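Long-range contacts in fiber protein (Raptor siadenovirus a, PDB 5FJL), which forms the trimeric head domain of the adenovirus fibre, the capsid spike that probably attaches the virion to receptors on the host cell: residues P83-G88 / I158-I163; H43-K47 / P103-Q109. One frame throughout, in Å; residues are numbered along the deposited sequence.

Contact 1 (P83-G88 / I158-I163); sequences PLTFKG and IQYMHI
Backbone pairing joins Leu84 to Ile163 and Phe86 to Met161, each through two hydrogen bonds that close an antiparallel ring. The straightest is Phe86 N to Met161 O, 2.8 Å at 178°; Leu84 N meets Ile163 O in the carbonyl plane, on a lone pair. Beyond the ladder, Gly88 N reaches Gln159 O at 2.9 Å from well above the carbonyl plane. Here Gln159 and Tyr160 both face Ile122, a classic beta bulge. Strand 160-163 is an inner strand of the antiparallel sheet of the fibre head, paired with 84-87 on one edge and 115-122 on the other. Water 1 also binds Gln159 O, and accepts from Lys87 NZ.

Leu84, Phe86, Met161 and Ile163 share one face of the sheet. The Met161 chain runs extended from CA and bends only at chi3 (75°), which brings CE to 3.6 Å from Phe86 CD1. Ile163 CD1 lies 3.7 Å from Phe86 CE1, and Ile102 packs against both Phe86 and Met161.

Polar groups occupy the face of Thr85, Lys87, Tyr160 and His162. Thr85 OG1 lies in the plane of the imidazole, at its edge, hydrogen-bonded to His162 ND1 at 2.7 Å. Thr85 CG2 bridges that ring and Tyr160 CD1, while the Lys87 chain, bent at chi3 and chi4, folds alongside the phenol.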
loop_
_atom_site.group_PDB
_atom_site.type_symbol
_atom_site.label_atom_id
_atom_site.label_comp_id
_atom_site.label_asym_id
_atom_site.label_seq_id
_atom_site.Cartn_x
_atom_site.Cartn_y
_atom_site.Cartn_z
ATOM N N PRO A 83 10.064 -15.957 -3.165
ATOM C CA PRO A 83 9.047 -15.161 -3.876
ATOM C C PRO A 83 7.986 -16.003 -4.505
ATOM O O PRO A 83 8.160 -17.226 -4.653
ATOM C CB PRO A 83 9.867 -14.479 -4.952
ATOM C CG PRO A 83 10.847 -15.515 -5.323
ATOM C CD PRO A 83 11.261 -16.121 -4.000
ATOM N N LEU A 84 6.878 -15.392 -4.889
ATOM C CA LEU A 84 5.955 -16.021 -5.783
ATOM C C LEU A 84 6.349 -15.603 -7.203
ATOM O O LEU A 84 6.326 -14.406 -7.528
ATOM C CB LEU A 84 4.534 -15.569 -5.466
ATOM C CG LEU A 84 3.415 -16.337 -6.088
ATOM C CD1 LEU A 84 3.454 -17.795 -5.615
ATOM C CD2 LEU A 84 2.129 -15.657 -5.622
ATOM N N THR A 85 6.688 -16.569 -8.050
ATOM C CA THR A 85 7.294 -16.291 -9.346
ATOM C C THR A 85 6.349 -16.622 -10.485
ATOM O O THR A 85 5.750 -17.706 -10.549
ATOM C CB THR A 85 8.598 -17.088 -9.493
ATOM O OG1 THR A 85 9.518 -16.641 -8.482
ATOM C CG2 THR A 85 9.237 -16.942 -10.877
ATOM N N PHE A 86 6.210 -15.651 -11.374
ATOM C CA PHE A 86 5.475 -15.801 -12.630
ATOM C C PHE A 86 6.457 -15.717 -13.786
ATOM O O PHE A 86 7.433 -14.954 -13.737
ATOM C CB PHE A 86 4.422 -14.704 -12.788
ATOM C CG PHE A 86 3.346 -14.764 -11.753
ATOM C CD1 PHE A 86 3.548 -14.286 -10.469
ATOM C CD2 PHE A 86 2.150 -15.401 -12.019
ATOM C CE1 PHE A 86 2.571 -14.402 -9.494
ATOM C CE2 PHE A 86 1.150 -15.495 -11.066
ATOM C CZ PHE A 86 1.347 -15.005 -9.801
ATOM N N LYS A 87 6.193 -16.454 -14.840
ATOM C CA LYS A 87 6.967 -16.394 -16.060
ATOM C C LYS A 87 6.360 -15.386 -17.017
ATOM O O LYS A 87 5.150 -15.151 -16.978
ATOM C CB LYS A 87 6.954 -17.771 -16.753
ATOM C CG LYS A 87 7.570 -18.869 -15.920
ATOM C CD LYS A 87 7.619 -20.190 -16.708
ATOM C CE LYS A 87 8.645 -20.181 -17.867
ATOM N NZ LYS A 87 10.133 -20.001 -17.615
ATOM N N GLY A 88 7.145 -14.873 -17.964
ATOM C CA GLY A 88 6.552 -14.090 -19.046
ATOM C C GLY A 88 5.369 -14.767 -19.735
ATOM O O GLY A 88 4.381 -14.124 -20.106
ATOM N N ILE A 158 9.088 -9.478 -20.459
ATOM C CA ILE A 158 9.208 -10.073 -19.127
ATOM C C ILE A 158 9.708 -11.510 -19.268
ATOM O O ILE A 158 9.093 -12.312 -19.958
ATOM C CB ILE A 158 7.861 -10.073 -18.406
ATOM C CG1 ILE A 158 7.329 -8.645 -18.197
ATOM C CG2 ILE A 158 7.943 -10.825 -17.087
ATOM C CD1 ILE A 158 5.870 -8.631 -17.776
ATOM N N GLN A 159 10.818 -11.807 -18.590
ATOM C CA GLN A 159 11.236 -13.176 -18.370
ATOM C C GLN A 159 10.589 -13.720 -17.102
ATOM O O GLN A 159 9.962 -14.777 -17.130
ATOM C CB GLN A 159 12.762 -13.272 -18.333
ATOM C CG GLN A 159 13.449 -12.712 -19.571
ATOM C CD GLN A 159 13.146 -13.458 -20.852
ATOM O OE1 GLN A 159 12.919 -14.652 -20.856
ATOM N NE2 GLN A 159 13.093 -12.722 -21.961
ATOM N N TYR A 160 10.707 -12.974 -15.998
ATOM C CA TYR A 160 10.078 -13.340 -14.745
ATOM C C TYR A 160 9.531 -12.122 -14.033
ATOM O O TYR A 160 10.119 -11.049 -14.150
ATOM C CB TYR A 160 11.045 -14.073 -13.782
ATOM C CG TYR A 160 11.543 -15.355 -14.384
ATOM C CD1 TYR A 160 10.799 -16.519 -14.249
ATOM C CD2 TYR A 160 12.693 -15.375 -15.127
ATOM C CE1 TYR A 160 11.221 -17.695 -14.858
ATOM C CE2 TYR A 160 13.129 -16.533 -15.737
ATOM C CZ TYR A 160 12.385 -17.682 -15.590
ATOM O OH TYR A 160 12.796 -18.873 -16.220
ATOM N N MET A 161 8.457 -12.351 -13.280
ATOM C CA MET A 161 8.046 -11.400 -12.230
ATOM C C MET A 161 8.074 -12.130 -10.927
ATOM O O MET A 161 7.342 -13.111 -10.782
ATOM C CB MET A 161 6.643 -10.852 -12.481
ATOM C CG MET A 161 6.165 -9.894 -11.390
ATOM S SD MET A 161 4.449 -9.321 -11.539
ATOM C CE MET A 161 3.580 -10.760 -11.013
ATOM N N HIS A 162 8.830 -11.612 -9.974
ATOM C CA HIS A 162 8.859 -12.171 -8.633
ATOM C C HIS A 162 8.082 -11.263 -7.693
ATOM O O HIS A 162 8.439 -10.099 -7.580
ATOM C CB HIS A 162 10.292 -12.311 -8.121
ATOM C CG HIS A 162 11.190 -13.122 -9.012
ATOM N ND1 HIS A 162 11.009 -14.475 -9.191
ATOM C CD2 HIS A 162 12.261 -12.776 -9.765
ATOM C CE1 HIS A 162 11.958 -14.930 -10.000
ATOM N NE2 HIS A 162 12.717 -13.927 -10.371
ATOM N N ILE A 163 7.066 -11.780 -7.038
ATOM C CA ILE A 163 6.396 -11.046 -5.949
ATOM C C ILE A 163 7.166 -11.337 -4.668
ATOM O O ILE A 163 7.176 -12.477 -4.199
ATOM C CB ILE A 163 4.913 -11.447 -5.782
ATOM C CG1 ILE A 163 4.142 -11.318 -7.109
ATOM C CG2 ILE A 163 4.288 -10.684 -4.623
ATOM C CD1 ILE A 163 2.689 -11.670 -7.021
HETATM O O HOH W 1 10.295 -17.312 -18.301
#

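Contact 2 (H43-K47 / P103-Q109); sequences HFLTK and PLEGAVQ
Phe44 and Leu104 form the tightly packed part of this contact, their side chains crossing at about a right angle. Leu104 CD1 sits over one face of the phenyl ring, 4.1 Å from its centroid and 22° off the normal, a CH-pi contact. With CG anti to the carbonyl carbon (chi1 -68°), the Phe44 ring slants along the loop, where CE1 comes within 3.3 Å of Val108 O. Phe54 and Leu110 add to the apolar surroundings of the ring. The other Leu104 methyl, CD2, turns to Thr46 CG2; the hydroxyl of Thr46 bonds to Gly50 N and Asp90 OD1.

Beside this packing, Leu45 N donates to Glu105 O at 2.8 Å and Glu105 N returns the bond to Leu45 O. Strand 38-45 and the loop after strand 99-103 thus meet in a single antiparallel bridge, with no ladder on either side of it.

Water takes over at both ends. His43 O accepts from two waters: water 2 goes on to Ala107 N, and water 3 to Val108 N while lying over the Phe44 face opposite Leu104. At the Lys47 end, water 4 links Leu45 O to Pro103 O, and water 5 accepts from Lys47 N and donates to the same carbonyl. The aliphatic part of Lys47 crosses the proline ring, CE 3.8 Å from Pro103 CG, while NZ bonds to Phe91 O. The Leu104 backbone is also tied to Pro144. Between these segments, one buried leucine-phenylalanine pair and two direct backbone bonds make the grip, and the other polar backbone links pass through water.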
loop_
_atom_site.group_PDB
_atom_site.type_symbol
_atom_site.label_atom_id
_atom_site.label_comp_id
_atom_site.label_asym_id
_atom_site.label_seq_id
_atom_site.Cartn_x
_atom_site.Cartn_y
_atom_site.Cartn_z
ATOM N N HIS A 43 -7.062 -22.466 -4.972
ATOM C CA HIS A 43 -5.920 -22.270 -5.836
ATOM C C HIS A 43 -6.338 -21.896 -7.231
ATOM O O HIS A 43 -7.484 -22.088 -7.645
ATOM C CB HIS A 43 -4.987 -23.514 -5.844
ATOM C CG HIS A 43 -5.523 -24.699 -6.579
ATOM N ND1 HIS A 43 -6.301 -25.645 -5.960
ATOM C CD2 HIS A 43 -5.425 -25.078 -7.871
ATOM C CE1 HIS A 43 -6.624 -26.589 -6.842
ATOM N NE2 HIS A 43 -6.067 -26.290 -7.986
ATOM N N PHE A 44 -5.368 -21.372 -7.960
ATOM C CA PHE A 44 -5.468 -21.110 -9.389
ATOM C C PHE A 44 -4.286 -21.716 -10.133
ATOM O O PHE A 44 -3.199 -21.909 -9.531
ATOM C CB PHE A 44 -5.468 -19.604 -9.714
ATOM C CG PHE A 44 -6.691 -18.857 -9.257
ATOM C CD1 PHE A 44 -7.876 -19.015 -9.909
ATOM C CD2 PHE A 44 -6.628 -17.975 -8.179
ATOM C CE1 PHE A 44 -9.006 -18.327 -9.504
ATOM C CE2 PHE A 44 -7.751 -17.269 -7.780
ATOM C CZ PHE A 44 -8.937 -17.451 -8.451
ATOM N N LEU A 45 -4.479 -22.043 -11.399
ATOM C CA LEU A 45 -3.426 -22.431 -12.334
ATOM C C LEU A 45 -3.119 -21.272 -13.263
ATOM O O LEU A 45 -4.049 -20.630 -13.775
ATOM C CB LEU A 45 -3.822 -23.657 -13.182
ATOM C CG LEU A 45 -3.617 -25.068 -12.583
ATOM C CD1 LEU A 45 -2.166 -25.475 -12.641
ATOM C CD2 LEU A 45 -4.122 -25.174 -11.202
ATOM N N THR A 46 -1.849 -21.041 -13.518
ATOM C CA THR A 46 -1.406 -20.068 -14.521
ATOM C C THR A 46 -1.220 -20.761 -15.884
ATOM O O THR A 46 -1.228 -22.011 -15.974
ATOM C CB THR A 46 -0.062 -19.454 -14.136
ATOM O OG1 THR A 46 0.916 -20.490 -14.124
ATOM C CG2 THR A 46 -0.083 -18.802 -12.739
ATOM N N LYS A 47 -1.013 -19.979 -16.932
ATOM C CA LYS A 47 -0.854 -20.540 -18.296
ATOM C C LYS A 47 0.304 -21.485 -18.395
ATOM O O LYS A 47 0.207 -22.464 -19.143
ATOM C CB LYS A 47 -0.724 -19.465 -19.350
ATOM C CG LYS A 47 -2.025 -18.743 -19.561
ATOM C CD LYS A 47 -2.045 -17.908 -20.845
ATOM C CE LYS A 47 -1.212 -16.676 -20.744
ATOM N NZ LYS A 47 -0.963 -16.064 -22.092
ATOM N N PRO A 103 -4.043 -14.268 -16.818
ATOM C CA PRO A 103 -5.281 -15.037 -16.801
ATOM C C PRO A 103 -5.108 -16.321 -15.995
ATOM O O PRO A 103 -4.042 -16.961 -16.099
ATOM C CB PRO A 103 -5.500 -15.359 -18.304
ATOM C CG PRO A 103 -4.165 -15.324 -18.861
ATOM C CD PRO A 103 -3.410 -14.233 -18.131
ATOM N N LEU A 104 -6.097 -16.666 -15.207
ATOM C CA LEU A 104 -6.021 -17.800 -14.292
ATOM C C LEU A 104 -7.115 -18.811 -14.614
ATOM O O LEU A 104 -8.088 -18.495 -15.317
ATOM C CB LEU A 104 -6.140 -17.295 -12.857
ATOM C CG LEU A 104 -5.032 -16.308 -12.422
ATOM C CD1 LEU A 104 -5.427 -15.671 -11.113
ATOM C CD2 LEU A 104 -3.682 -16.966 -12.338
ATOM N N GLU A 105 -6.970 -20.012 -14.088
ATOM C CA GLU A 105 -8.027 -21.020 -14.096
ATOM C C GLU A 105 -8.172 -21.585 -12.709
ATOM O O GLU A 105 -7.174 -21.804 -12.025
ATOM C CB GLU A 105 -7.642 -22.150 -15.054
ATOM C CG GLU A 105 -7.642 -21.733 -16.506
ATOM C CD GLU A 105 -7.479 -22.872 -17.510
ATOM O OE1 GLU A 105 -7.644 -24.055 -17.150
ATOM O OE2 GLU A 105 -7.209 -22.546 -18.695
ATOM N N GLY A 106 -9.400 -21.852 -12.271
ATOM C CA GLY A 106 -9.640 -22.498 -11.006
ATOM C C GLY A 106 -11.108 -22.643 -10.713
ATOM O O GLY A 106 -11.920 -22.248 -11.565
ATOM N N ALA A 107 -11.434 -23.179 -9.546
ATOM C CA ALA A 107 -12.825 -23.543 -9.250
ATOM C C ALA A 107 -13.681 -22.364 -8.901
ATOM O O ALA A 107 -14.902 -22.418 -9.121
ATOM C CB ALA A 107 -12.847 -24.515 -8.130
ATOM N N VAL A 108 -13.083 -21.317 -8.338
ATOM C CA VAL A 108 -13.886 -20.216 -7.796
ATOM C C VAL A 108 -13.290 -18.878 -8.187
ATOM O O VAL A 108 -12.113 -18.780 -8.461
ATOM C CB VAL A 108 -14.027 -20.310 -6.268
ATOM C CG1 VAL A 108 -14.701 -21.634 -5.865
ATOM C CG2 VAL A 108 -12.698 -20.120 -5.554
ATOM N N GLN A 109 -14.148 -17.860 -8.243
ATOM C CA GLN A 109 -13.718 -16.511 -8.492
ATOM C C GLN A 109 -12.999 -15.966 -7.291
ATOM O O GLN A 109 -13.239 -16.382 -6.167
ATOM C CB GLN A 109 -14.930 -15.601 -8.693
ATOM C CG GLN A 109 -15.698 -15.835 -9.956
ATOM C CD GLN A 109 -16.842 -14.830 -10.149
ATOM O OE1 GLN A 109 -16.879 -13.735 -9.556
ATOM N NE2 GLN A 109 -17.771 -15.193 -11.016
HETATM O O HOH W 2 -9.106 -24.275 -8.141
HETATM O O HOH W 3 -10.127 -20.819 -7.596
HETATM O O HOH W 4 -4.295 -19.923 -16.624
HETATM O O HOH W 5 -1.387 -17.264 -16.409
#

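Overall arrangement
Both contacts are partly buried, but contact 1 rests mainly on direct strand pairing, with one bridging water, and contact 2 on one bridge and four waters. Contact 1 joins two strands in a continuous ladder nearer the centre of the chain; contact 2 ties a strand end to a loop farther out, where most touching residues are exposed. Their centres lie about 16 Å apart, yet they meet through Phe86 CE2 and Thr46 CG2 at 3.9 Å. Strand 99-103 serves both, packing Ile102 against contact 1 and leading into the loop of contact 2. Each has an apolar side, but the polar side of contact 1 is largely built by side chains, that of contact 2 by backbone and water.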